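Local structure of DNA mimic protein DMP12 (Neisseria meningitidis MC58, 3W1O) at residues N6-S17 against Y107-H118. The protein acts as a DNA mimic that binds the histone-like protein HU at its DNA-binding sites and partially prevents HU from binding DNA. Sequence-based numbering, arbitrary orientation.
With MG (magnesium ion), chain C.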
loop_
_atom_site.group_PDB
_atom_site.type_symbol
_atom_site.label_atom_id
_atom_site.label_comp_id
_atom_site.label_asym_id
_atom_site.label_seq_id
_atom_site.Cartn_x
_atom_site.Cartn_y
_atom_site.Cartn_z
ATOM N N ASN A 6 0.226 -1.463 13.184
ATOM C CA ASN A 6 0.948 -0.775 12.094
ATOM C C ASN A 6 0.048 -0.544 10.882
ATOM O O ASN A 6 -0.891 -1.284 10.664
ATOM C CB ASN A 6 2.163 -1.590 11.663
ATOM C CG ASN A 6 3.275 -1.554 12.677
ATOM O OD1 ASN A 6 3.651 -0.493 13.155
ATOM N ND2 ASN A 6 3.830 -2.712 12.977
ATOM N N LEU A 7 0.380 0.467 10.105
ATOM C CA LEU A 7 -0.236 0.761 8.805
ATOM C C LEU A 7 0.022 -0.387 7.859
ATOM O O LEU A 7 1.144 -0.873 7.794
ATOM C CB LEU A 7 0.382 2.045 8.227
ATOM C CG LEU A 7 0.199 2.373 6.741
ATOM C CD1 LEU A 7 -1.315 2.523 6.443
ATOM C CD2 LEU A 7 0.967 3.661 6.516
ATOM N N LEU A 8 -1.017 -0.818 7.137
ATOM C CA LEU A 8 -0.807 -1.854 6.124
ATOM C C LEU A 8 -1.149 -1.316 4.764
ATOM O O LEU A 8 -2.118 -0.575 4.594
ATOM C CB LEU A 8 -1.637 -3.103 6.405
ATOM C CG LEU A 8 -1.436 -3.828 7.754
ATOM C CD1 LEU A 8 -2.308 -5.083 7.751
ATOM C CD2 LEU A 8 0.037 -4.175 8.023
ATOM N N ILE A 9 -0.352 -1.704 3.780
ATOM C CA ILE A 9 -0.766 -1.516 2.377
ATOM C C ILE A 9 -0.741 -2.926 1.836
ATOM O O ILE A 9 0.302 -3.586 1.926
ATOM C CB ILE A 9 0.239 -0.648 1.645
ATOM C CG1 ILE A 9 0.209 0.777 2.258
ATOM C CG2 ILE A 9 -0.024 -0.696 0.101
ATOM C CD1 ILE A 9 1.186 1.793 1.636
ATOM N N PHE A 10 -1.859 -3.431 1.335
ATOM C CA PHE A 10 -1.849 -4.817 0.928
ATOM C C PHE A 10 -2.911 -5.165 -0.116
ATOM O O PHE A 10 -3.846 -4.347 -0.360
ATOM C CB PHE A 10 -2.044 -5.732 2.164
ATOM C CG PHE A 10 -3.473 -5.785 2.686
ATOM C CD1 PHE A 10 -4.352 -6.799 2.279
ATOM C CD2 PHE A 10 -3.935 -4.800 3.555
ATOM C CE1 PHE A 10 -5.725 -6.803 2.732
ATOM C CE2 PHE A 10 -5.269 -4.818 4.010
ATOM C CZ PHE A 10 -6.148 -5.844 3.595
ATOM N N CYS A 11 -2.772 -6.378 -0.671
ATOM C CA CYS A 11 -3.889 -7.032 -1.364
ATOM C C CYS A 11 -3.905 -8.460 -0.893
ATOM O O CYS A 11 -2.974 -8.916 -0.220
ATOM C CB CYS A 11 -3.761 -6.883 -2.900
ATOM S SG CYS A 11 -2.322 -7.739 -3.569
ATOM N N LEU A 12 -5.016 -9.156 -1.132
ATOM C CA LEU A 12 -5.080 -10.557 -0.900
ATOM C C LEU A 12 -4.179 -11.292 -1.883
ATOM O O LEU A 12 -3.936 -10.828 -3.023
ATOM C CB LEU A 12 -6.495 -11.051 -1.086
ATOM C CG LEU A 12 -7.480 -10.398 -0.129
ATOM C CD1 LEU A 12 -8.900 -11.032 -0.191
ATOM C CD2 LEU A 12 -6.931 -10.481 1.272
ATOM N N LYS A 13 -3.736 -12.450 -1.442
ATOM C CA LYS A 13 -3.068 -13.392 -2.321
ATOM C C LYS A 13 -3.988 -13.981 -3.382
ATOM O O LYS A 13 -5.190 -14.068 -3.185
ATOM C CB LYS A 13 -2.556 -14.547 -1.495
ATOM C CG LYS A 13 -1.249 -14.232 -0.861
ATOM C CD LYS A 13 -0.969 -15.284 0.167
ATOM C CE LYS A 13 0.487 -15.452 0.374
ATOM N NZ LYS A 13 0.609 -16.767 1.082
ATOM N N ASP A 14 -3.365 -14.423 -4.465
ATOM C CA ASP A 14 -4.000 -15.093 -5.587
ATOM C C ASP A 14 -5.092 -16.066 -5.140
ATOM O O ASP A 14 -6.235 -15.981 -5.599
ATOM C CB ASP A 14 -2.932 -15.801 -6.431
ATOM C CG ASP A 14 -3.520 -16.553 -7.617
ATOM O OD1 ASP A 14 -4.643 -16.198 -8.054
ATOM O OD2 ASP A 14 -2.841 -17.486 -8.106
ATOM N N ASN A 15 -4.819 -16.983 -4.236
ATOM C CA ASN A 15 -5.949 -17.925 -4.079
ATOM C C ASN A 15 -6.727 -17.773 -2.776
ATOM O O ASN A 15 -7.189 -18.733 -2.187
ATOM C CB ASN A 15 -5.599 -19.365 -4.519
ATOM C CG ASN A 15 -5.733 -19.572 -6.080
ATOM O OD1 ASN A 15 -6.754 -19.225 -6.700
ATOM N ND2 ASN A 15 -4.705 -20.166 -6.694
ATOM N N VAL A 16 -6.868 -16.513 -2.374
ATOM C CA VAL A 16 -7.582 -16.099 -1.191
ATOM C C VAL A 16 -8.670 -15.159 -1.704
ATOM O O VAL A 16 -8.381 -14.124 -2.339
ATOM C CB VAL A 16 -6.663 -15.300 -0.223
ATOM C CG1 VAL A 16 -7.462 -14.764 0.939
ATOM C CG2 VAL A 16 -5.505 -16.161 0.294
ATOM N N SER A 17 -9.906 -15.554 -1.465
ATOM C CA SER A 17 -11.028 -14.665 -1.624
ATOM C C SER A 17 -11.760 -14.681 -0.284
ATOM O O SER A 17 -12.261 -15.698 0.202
ATOM C CB SER A 17 -11.901 -15.017 -2.832
ATOM O OG SER A 17 -11.237 -14.586 -4.044
ATOM N N TYR A 107 1.587 -7.018 -7.973
ATOM C CA TYR A 107 0.906 -8.252 -7.727
ATOM C C TYR A 107 -0.601 -8.027 -7.955
ATOM O O TYR A 107 -1.322 -8.918 -8.457
ATOM C CB TYR A 107 1.121 -8.690 -6.285
ATOM C CG TYR A 107 0.613 -10.061 -5.942
ATOM C CD1 TYR A 107 1.469 -11.149 -5.839
ATOM C CD2 TYR A 107 -0.749 -10.274 -5.676
ATOM C CE1 TYR A 107 1.003 -12.440 -5.482
ATOM C CE2 TYR A 107 -1.213 -11.558 -5.372
ATOM C CZ TYR A 107 -0.357 -12.607 -5.249
ATOM O OH TYR A 107 -0.862 -13.835 -4.926
ATOM N N ALA A 108 -1.088 -6.891 -7.505
ATOM C CA ALA A 108 -2.536 -6.613 -7.558
ATOM C C ALA A 108 -2.923 -6.433 -9.007
ATOM O O ALA A 108 -4.009 -6.828 -9.399
ATOM C CB ALA A 108 -2.874 -5.346 -6.781
ATOM N N ILE A 109 -2.050 -5.786 -9.770
ATOM C CA ILE A 109 -2.290 -5.672 -11.225
ATOM C C ILE A 109 -2.341 -7.048 -11.826
ATOM O O ILE A 109 -3.320 -7.395 -12.511
ATOM C CB ILE A 109 -1.262 -4.821 -11.957
ATOM C CG1 ILE A 109 -1.368 -3.354 -11.559
ATOM C CG2 ILE A 109 -1.448 -4.935 -13.483
ATOM C CD1 ILE A 109 -2.776 -2.794 -11.702
ATOM N N LYS A 110 -1.310 -7.855 -11.557
ATOM C CA LYS A 110 -1.233 -9.176 -12.154
ATOM C C LYS A 110 -2.359 -10.113 -11.742
ATOM O O LYS A 110 -2.789 -10.968 -12.532
ATOM C CB LYS A 110 0.095 -9.859 -11.824
ATOM C CG LYS A 110 0.276 -11.265 -12.495
ATOM C CD LYS A 110 -0.141 -11.258 -13.998
ATOM C CE LYS A 110 0.315 -12.525 -14.753
ATOM N NZ LYS A 110 -0.637 -13.679 -14.593
ATOM N N ASN A 111 -2.841 -9.971 -10.518
ATOM C CA ASN A 111 -3.819 -10.919 -10.016
ATOM C C ASN A 111 -5.212 -10.323 -9.804
ATOM O O ASN A 111 -6.032 -10.941 -9.143
ATOM C CB ASN A 111 -3.275 -11.578 -8.729
ATOM C CG ASN A 111 -2.101 -12.492 -9.019
ATOM O OD1 ASN A 111 -2.281 -13.575 -9.580
ATOM N ND2 ASN A 111 -0.887 -12.037 -8.694
ATOM N N GLU A 112 -5.419 -9.142 -10.355
ATOM C CA GLU A 112 -6.700 -8.428 -10.408
ATOM C C GLU A 112 -7.296 -8.246 -9.011
ATOM O O GLU A 112 -8.394 -8.722 -8.722
ATOM C CB GLU A 112 -7.653 -9.183 -11.345
ATOM C CG GLU A 112 -7.169 -9.116 -12.809
ATOM C CD GLU A 112 -7.329 -10.461 -13.528
ATOM O OE1 GLU A 112 -7.130 -11.535 -12.897
ATOM O OE2 GLU A 112 -7.640 -10.457 -14.734
ATOM N N LYS A 113 -6.533 -7.604 -8.137
ATOM C CA LYS A 113 -6.944 -7.444 -6.721
ATOM C C LYS A 113 -7.083 -5.941 -6.447
ATOM O O LYS A 113 -6.401 -5.089 -7.046
ATOM C CB LYS A 113 -5.886 -8.056 -5.762
ATOM C CG LYS A 113 -5.530 -9.557 -5.928
ATOM C CD LYS A 113 -6.711 -10.477 -5.597
ATOM C CE LYS A 113 -6.311 -11.931 -5.541
ATOM N NZ LYS A 113 -7.259 -12.745 -4.685
ATOM N N THR A 114 -7.966 -5.583 -5.513
ATOM C CA THR A 114 -7.983 -4.208 -5.014
ATOM C C THR A 114 -6.869 -4.099 -3.991
ATOM O O THR A 114 -6.536 -5.056 -3.337
ATOM C CB THR A 114 -9.376 -3.830 -4.438
ATOM O OG1 THR A 114 -10.202 -3.481 -5.559
ATOM C CG2 THR A 114 -9.329 -2.628 -3.515
ATOM N N VAL A 115 -6.245 -2.955 -3.962
ATOM C CA VAL A 115 -5.216 -2.667 -2.948
ATOM C C VAL A 115 -5.856 -1.907 -1.805
ATOM O O VAL A 115 -6.590 -0.954 -2.039
ATOM C CB VAL A 115 -4.070 -1.899 -3.587
ATOM C CG1 VAL A 115 -3.142 -1.307 -2.540
ATOM C CG2 VAL A 115 -3.260 -2.868 -4.461
ATOM N N ILE A 116 -5.597 -2.321 -0.572
ATOM C CA ILE A 116 -6.132 -1.612 0.602
ATOM C C ILE A 116 -5.028 -0.900 1.361
ATOM O O ILE A 116 -3.925 -1.457 1.532
ATOM C CB ILE A 116 -6.765 -2.647 1.526
ATOM C CG1 ILE A 116 -7.969 -3.271 0.773
ATOM C CG2 ILE A 116 -7.178 -2.018 2.861
ATOM C CD1 ILE A 116 -8.496 -4.465 1.432
ATOM N N PHE A 117 -5.307 0.330 1.786
ATOM C CA PHE A 117 -4.457 0.942 2.793
ATOM C C PHE A 117 -5.280 0.914 4.074
ATOM O O PHE A 117 -6.392 1.427 4.088
ATOM C CB PHE A 117 -4.117 2.410 2.471
ATOM C CG PHE A 117 -3.377 2.653 1.171
ATOM C CD1 PHE A 117 -2.860 1.617 0.394
ATOM C CD2 PHE A 117 -3.159 3.944 0.752
ATOM C CE1 PHE A 117 -2.175 1.893 -0.829
ATOM C CE2 PHE A 117 -2.467 4.219 -0.465
ATOM C CZ PHE A 117 -1.989 3.183 -1.231
ATOM N N HIS A 118 -4.736 0.359 5.141
ATOM C CA HIS A 118 -5.505 0.287 6.419
ATOM C C HIS A 118 -4.647 0.765 7.589
ATOM O O HIS A 118 -3.505 0.356 7.701
ATOM C CB HIS A 118 -5.995 -1.122 6.690
ATOM C CG HIS A 118 -6.568 -1.285 8.073
ATOM N ND1 HIS A 118 -7.855 -0.893 8.393
ATOM C CD2 HIS A 118 -5.995 -1.691 9.240
ATOM C CE1 HIS A 118 -8.068 -1.102 9.688
ATOM N NE2 HIS A 118 -6.957 -1.583 10.226
HETATM MG MG MG C . -6.217 -15.749 -9.544
HETATM O O HOH W 1 -7.217 -7.538 -2.266
HETATM O O HOH W 2 -6.179 -13.740 -8.436
HETATM O O HOH W 3 -4.638 -14.502 -10.629
HETATM O O HOH W 4 -7.830 -14.932 -10.862
HETATM O O HOH W 5 -5.320 -16.936 -11.135
#
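Leu8 and His118 form one antiparallel hydrogen-bonded pair and Phe10 and Ile116 the next, so strands 7-10 and 115-118 run antiparallel, side by side, as the central two strands of the four-stranded sheet. On the face carrying Phe10 and Ile116, Ile116 CB lies 4.0 Å from the Phe10 ring centroid, 28° off the ring normal, a CH-pi contact, while Ile116 CD1 meets Phe10 CZ at 3.5 Å. On the other face, Ile9 CG2 packs 3.5 Å from Phe117 CE1, with Ile9 CD1 over one ring face toward the rim.

Past the strands the contact passes largely to side chains. Tyr107 OH accepts from Asp14 N at 2.6 Å (N-H...O 165°), the donor lying in the ring plane at its edge. Asn111 ND2, held by the Tyr107 carbonyl, covers the centre of one ring face. Lys113, bent at chi2 (-66°), runs past Leu12 O, which is buried without a partner in the model, to bring NZ within 2.9 Å of Lys13 O, from above the carbonyl plane; Val16 N reaches that oxygen from the opposite face, closing the 13-16 type I turn. Water bridges Leu12 N and Thr114 O.

Asp14 turns its carboxylate away from its own amide nitrogen and binds magnesium through OD1 at 2.2 Å; four waters also ligate the ion, two of them donating to Asn111 O and OD1. Magnesium thus links directly to Asp14 and through waters to Asn111, just before the Schellman motif at Glu112; with Lys113 NZ 5.5 Å from Asp14 OD1, it would probably offset the Asp14 charge.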